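Local coordinates for protein adenylate isopentenyltransferase (Humulus lupulus, PDB 3A8T) that transfers an isopentenyl group from dimethylallyl diphosphate to ATP, ADP or AMP, a magnesium-dependent step in the biosynthesis of cytokinins, at residues R107-P112 / T224-R229; I143-L146 / R150-S153. All coordinates share one frame; numbering follows the deposited sequence.

Contact 1 (R107-P112 / T224-R229)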
# COMPACT_ATOMS: atom_id res chain seq x y z
N ARG A 107 -3.65 20.09 1.29
CA ARG A 107 -4.17 20.53 -0.02
C ARG A 107 -5.31 19.71 -0.68
O ARG A 107 -5.66 19.97 -1.84
CB ARG A 107 -3.03 20.65 -1.04
CG ARG A 107 -1.92 21.54 -0.59
CD ARG A 107 -1.07 22.00 -1.76
NE ARG A 107 0.27 22.27 -1.30
CZ ARG A 107 0.53 22.95 -0.18
NH1 ARG A 107 -0.48 23.43 0.56
NH2 ARG A 107 1.79 23.10 0.23
N GLY A 108 -5.88 18.76 0.07
CA GLY A 108 -6.97 17.94 -0.45
C GLY A 108 -6.56 16.61 -1.10
O GLY A 108 -5.43 16.15 -1.02
N GLU A 109 -7.50 16.00 -1.78
CA GLU A 109 -7.20 14.74 -2.39
C GLU A 109 -6.37 14.85 -3.68
O GLU A 109 -6.51 15.77 -4.46
CB GLU A 109 -8.52 14.00 -2.65
CG GLU A 109 -8.35 12.50 -2.65
CD GLU A 109 -9.66 11.72 -2.44
OE1 GLU A 109 -10.24 11.76 -1.32
OE2 GLU A 109 -10.10 11.07 -3.43
N LEU A 110 -5.46 13.90 -3.86
CA LEU A 110 -4.67 13.84 -5.07
C LEU A 110 -5.56 13.01 -5.94
O LEU A 110 -5.64 11.82 -5.74
CB LEU A 110 -3.37 13.04 -4.90
CG LEU A 110 -2.61 13.09 -6.24
CD1 LEU A 110 -2.09 14.52 -6.41
CD2 LEU A 110 -1.46 12.08 -6.33
N THR A 111 -6.23 13.63 -6.89
CA THR A 111 -7.13 12.87 -7.75
C THR A 111 -6.36 11.96 -8.69
O THR A 111 -5.18 12.13 -8.90
CB THR A 111 -7.94 13.77 -8.64
OG1 THR A 111 -7.05 14.34 -9.64
CG2 THR A 111 -8.67 14.88 -7.79
N PRO A 112 -7.04 10.97 -9.27
CA PRO A 112 -6.46 10.01 -10.21
C PRO A 112 -5.92 10.73 -11.45
O PRO A 112 -4.97 10.27 -12.11
CB PRO A 112 -7.62 9.11 -10.53
CG PRO A 112 -8.41 9.18 -9.26
CD PRO A 112 -8.42 10.59 -8.93
N THR A 224 -16.20 7.73 2.22
CA THR A 224 -16.50 9.09 1.82
C THR A 224 -15.65 10.14 2.46
O THR A 224 -15.92 11.31 2.31
CB THR A 224 -17.99 9.44 2.09
OG1 THR A 224 -18.38 9.05 3.41
CG2 THR A 224 -18.83 8.75 1.12
N ARG A 225 -14.63 9.74 3.21
CA ARG A 225 -13.76 10.75 3.78
C ARG A 225 -12.91 11.25 2.62
O ARG A 225 -13.03 10.77 1.48
CB ARG A 225 -12.93 10.18 4.91
CG ARG A 225 -13.73 10.22 6.20
CD ARG A 225 -13.42 9.09 7.28
NE ARG A 225 -12.20 9.36 8.00
CZ ARG A 225 -12.08 9.64 9.30
NH1 ARG A 225 -13.11 9.70 10.15
NH2 ARG A 225 -10.86 9.91 9.75
N THR A 226 -12.09 12.26 2.88
CA THR A 226 -11.28 12.77 1.81
C THR A 226 -9.78 12.69 2.12
O THR A 226 -9.34 13.00 3.22
CB THR A 226 -11.71 14.23 1.45
OG1 THR A 226 -10.78 14.78 0.49
CG2 THR A 226 -11.69 15.11 2.67
N GLY A 227 -9.02 12.23 1.12
CA GLY A 227 -7.57 12.15 1.19
C GLY A 227 -6.99 11.19 2.24
O GLY A 227 -7.56 10.10 2.50
N LEU A 228 -5.86 11.63 2.83
CA LEU A 228 -5.18 10.86 3.87
C LEU A 228 -6.12 10.46 5.02
O LEU A 228 -5.88 9.49 5.71
CB LEU A 228 -3.99 11.65 4.44
CG LEU A 228 -3.14 10.85 5.45
CD1 LEU A 228 -2.64 9.63 4.76
CD2 LEU A 228 -1.96 11.62 5.96
N ARG A 229 -7.20 11.21 5.22
CA ARG A 229 -8.09 10.86 6.31
C ARG A 229 -8.92 9.59 6.00
O ARG A 229 -9.64 9.10 6.84
CB ARG A 229 -8.96 12.08 6.69
CG ARG A 229 -8.14 13.17 7.29
CD ARG A 229 -8.95 14.23 8.02
NE ARG A 229 -9.84 13.65 9.01
CZ ARG A 229 -9.46 13.17 10.20
NH1 ARG A 229 -8.19 13.21 10.61
NH2 ARG A 229 -10.36 12.54 10.95
O HOH W 1 -5.41 14.49 2.01
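Glu109 reaches across to the backbone of Gly227 and joins two loops that are far apart in the sequence. The side chain leaves with CG anti to the backbone N (chi1 -153°) and stays extended beyond CG. This carries the carboxylate to the turn at Thr226 and Gly227. Gly227 N donates to Glu109 OE1 at 2.8 Å, and the bond is nearly straight, with 168° at the hydrogen. The amide meets OE1 on its anti side, tilted somewhat out of the carboxylate plane. Glu109 OE1 also lies 3.4 Å from Thr226 CA. Thr226 OG1 stands 3.6 Å from Glu109 OE1, without a hydrogen bond between them. The Glu109 CG methylene also packs against Gly227, 3.9 Å from its CA. Gly227 has a positive phi, and a CB there would come within about 4 Å of Glu109 CA and Gly108 O. A water adds a second, looser bridge: it accepts from Leu228 N at 3.0 Å and donates weakly to Gly108 O.

Within 224-229, Arg225 grips its own loop side-on. Arg225 NE and NH2 both donate to Arg229 O, NE at 2.8 Å, with the oxygen close to the guanidinium plane. Asp238 pairs with both Arg225 and Arg229, so the two neighbouring guanidinium groups share an acidic partner.

Glu109 also touches Lys230, an ATP-binding residue, and its side chain is about 7 Å from the bound nucleotide. The contact is thus a carboxylate-to-amide link between two loops beside the ATP site of a P-loop isopentenyltransferase.

Contact 2 (I143-L146 / R150-S153); sequences IHAL and RFDS
Ala145, on helix 140-147, faces Phe151 in the loop that follows, with their CA atoms 6.0 Å apart. Residues 143-146 are helical. Residues 150-153 have no regular structure, and Asp152 is the centre of an inverse gamma turn. The chain therefore leaves the helix and doubles back, so that the loop lies against the last turn of the helix it has just left. This is a local helix-loop packing in the P-loop nucleoside triphosphatase fold of the enzyme. No hydrogen bond crosses between the segments.

Phe151 carries the contact. Its CG is anti to the backbone N (chi1 -175°), which brings the ring up against the helix. Ala145 CB sits over one ring face, 3.8 Å from the ring centroid, in a CH-pi contact. The methyl is offset toward the rim, near CE1 and CZ. Ser153 N lies over the opposite face. An alanine in place of Phe151 would probably leave Ala145 CB without its aromatic cover and let the loop move more freely against the helix.

His144 approaches from another direction. Its CG is also anti to the backbone N (chi1 153°), and the side chain crosses that of Phe151 at about a right angle. His144 CE1 comes to the edge of the phenyl ring, near its plane. The two planes are inclined at 65°, with centroids 5.8 Å apart, an oblique pairing.

Around this patch, Arg116 of helix 112-128 touches Phe151 and donates from NH1 to Ala145 O. That carbonyl also borders the phenyl ring, with Ala145 O 4.0 Å from Phe151 CD1. The nearest approach of the imidazole is His144 CE1 to Phe151 CE1, at 3.6 Å.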
# COMPACT_ATOMS: atom_id res chain seq x y z
N ILE A 143 -3.38 3.08 -10.84
CA ILE A 143 -2.68 2.33 -11.86
C ILE A 143 -3.39 2.50 -13.22
O ILE A 143 -2.75 2.75 -14.23
CB ILE A 143 -2.63 0.85 -11.52
CG1 ILE A 143 -1.76 0.61 -10.27
CG2 ILE A 143 -2.08 0.08 -12.68
CD1 ILE A 143 -2.04 -0.74 -9.53
N HIS A 144 -4.71 2.35 -13.23
CA HIS A 144 -5.49 2.51 -14.47
C HIS A 144 -5.45 3.92 -15.05
O HIS A 144 -5.19 4.11 -16.24
CB HIS A 144 -6.94 2.03 -14.24
CG HIS A 144 -7.95 2.69 -15.12
ND1 HIS A 144 -8.50 3.93 -14.83
CD2 HIS A 144 -8.50 2.31 -16.29
CE1 HIS A 144 -9.33 4.29 -15.79
NE2 HIS A 144 -9.35 3.32 -16.69
N ALA A 145 -5.69 4.93 -14.23
CA ALA A 145 -5.64 6.30 -14.71
C ALA A 145 -4.32 6.56 -15.42
O ALA A 145 -4.30 7.14 -16.51
CB ALA A 145 -5.80 7.27 -13.55
N LEU A 146 -3.22 6.13 -14.81
CA LEU A 146 -1.91 6.36 -15.37
C LEU A 146 -1.62 5.61 -16.65
O LEU A 146 -1.08 6.19 -17.57
CB LEU A 146 -0.82 6.02 -14.36
CG LEU A 146 0.60 6.00 -14.95
CD1 LEU A 146 1.06 7.44 -15.25
CD2 LEU A 146 1.55 5.38 -13.98
N ARG A 150 -6.32 6.95 -23.23
CA ARG A 150 -7.12 8.15 -23.06
C ARG A 150 -7.78 8.01 -21.70
O ARG A 150 -8.49 7.05 -21.43
CB ARG A 150 -8.17 8.31 -24.17
CG ARG A 150 -7.63 8.81 -25.51
CD ARG A 150 -8.58 9.84 -26.16
NE ARG A 150 -8.66 11.07 -25.34
CZ ARG A 150 -8.70 12.32 -25.82
NH1 ARG A 150 -8.67 12.54 -27.13
NH2 ARG A 150 -8.76 13.35 -24.98
N PHE A 151 -7.54 8.97 -20.83
CA PHE A 151 -8.12 8.84 -19.52
C PHE A 151 -9.52 9.41 -19.47
O PHE A 151 -9.76 10.52 -19.92
CB PHE A 151 -7.24 9.49 -18.46
CG PHE A 151 -7.75 9.28 -17.06
CD1 PHE A 151 -8.17 8.02 -16.66
CD2 PHE A 151 -7.90 10.34 -16.18
CE1 PHE A 151 -8.73 7.82 -15.41
CE2 PHE A 151 -8.46 10.14 -14.93
CZ PHE A 151 -8.87 8.89 -14.55
N ASP A 152 -10.45 8.62 -18.92
CA ASP A 152 -11.84 9.04 -18.77
C ASP A 152 -11.88 9.79 -17.46
O ASP A 152 -12.13 9.22 -16.40
CB ASP A 152 -12.77 7.84 -18.71
CG ASP A 152 -14.23 8.20 -18.97
OD1 ASP A 152 -14.65 9.37 -18.69
OD2 ASP A 152 -14.97 7.30 -19.45
N SER A 153 -11.59 11.08 -17.56
CA SER A 153 -11.54 12.00 -16.43
C SER A 153 -12.74 11.74 -15.53
O SER A 153 -12.59 11.30 -14.40
CB SER A 153 -11.55 13.43 -16.98
OG SER A 153 -10.86 13.48 -18.24

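The centres of contacts 1 and 2 are about 17 Å apart. Contact 2 is nested along the chain inside the loop that contact 1 closes: 107-112 comes first, then 143-146 and 150-153, and last 224-229. Pro112 joins them directly. It starts helix 112-128. Pro112 O lies 3.4 Å from Ala145 CB, while the proline ring borders Phe151. Leu110 and Pro112 also touch Phe142 of helix 140-147. The start of one helix is therefore packed on the other. Both contacts lie near the bound ATP: Glu109 is beside Lys73 and Lys230, and His144 is near Asn140. Contact 1 joins two loops beside the nucleotide, and contact 2 packs a third loop on the helix that begins at Asn140.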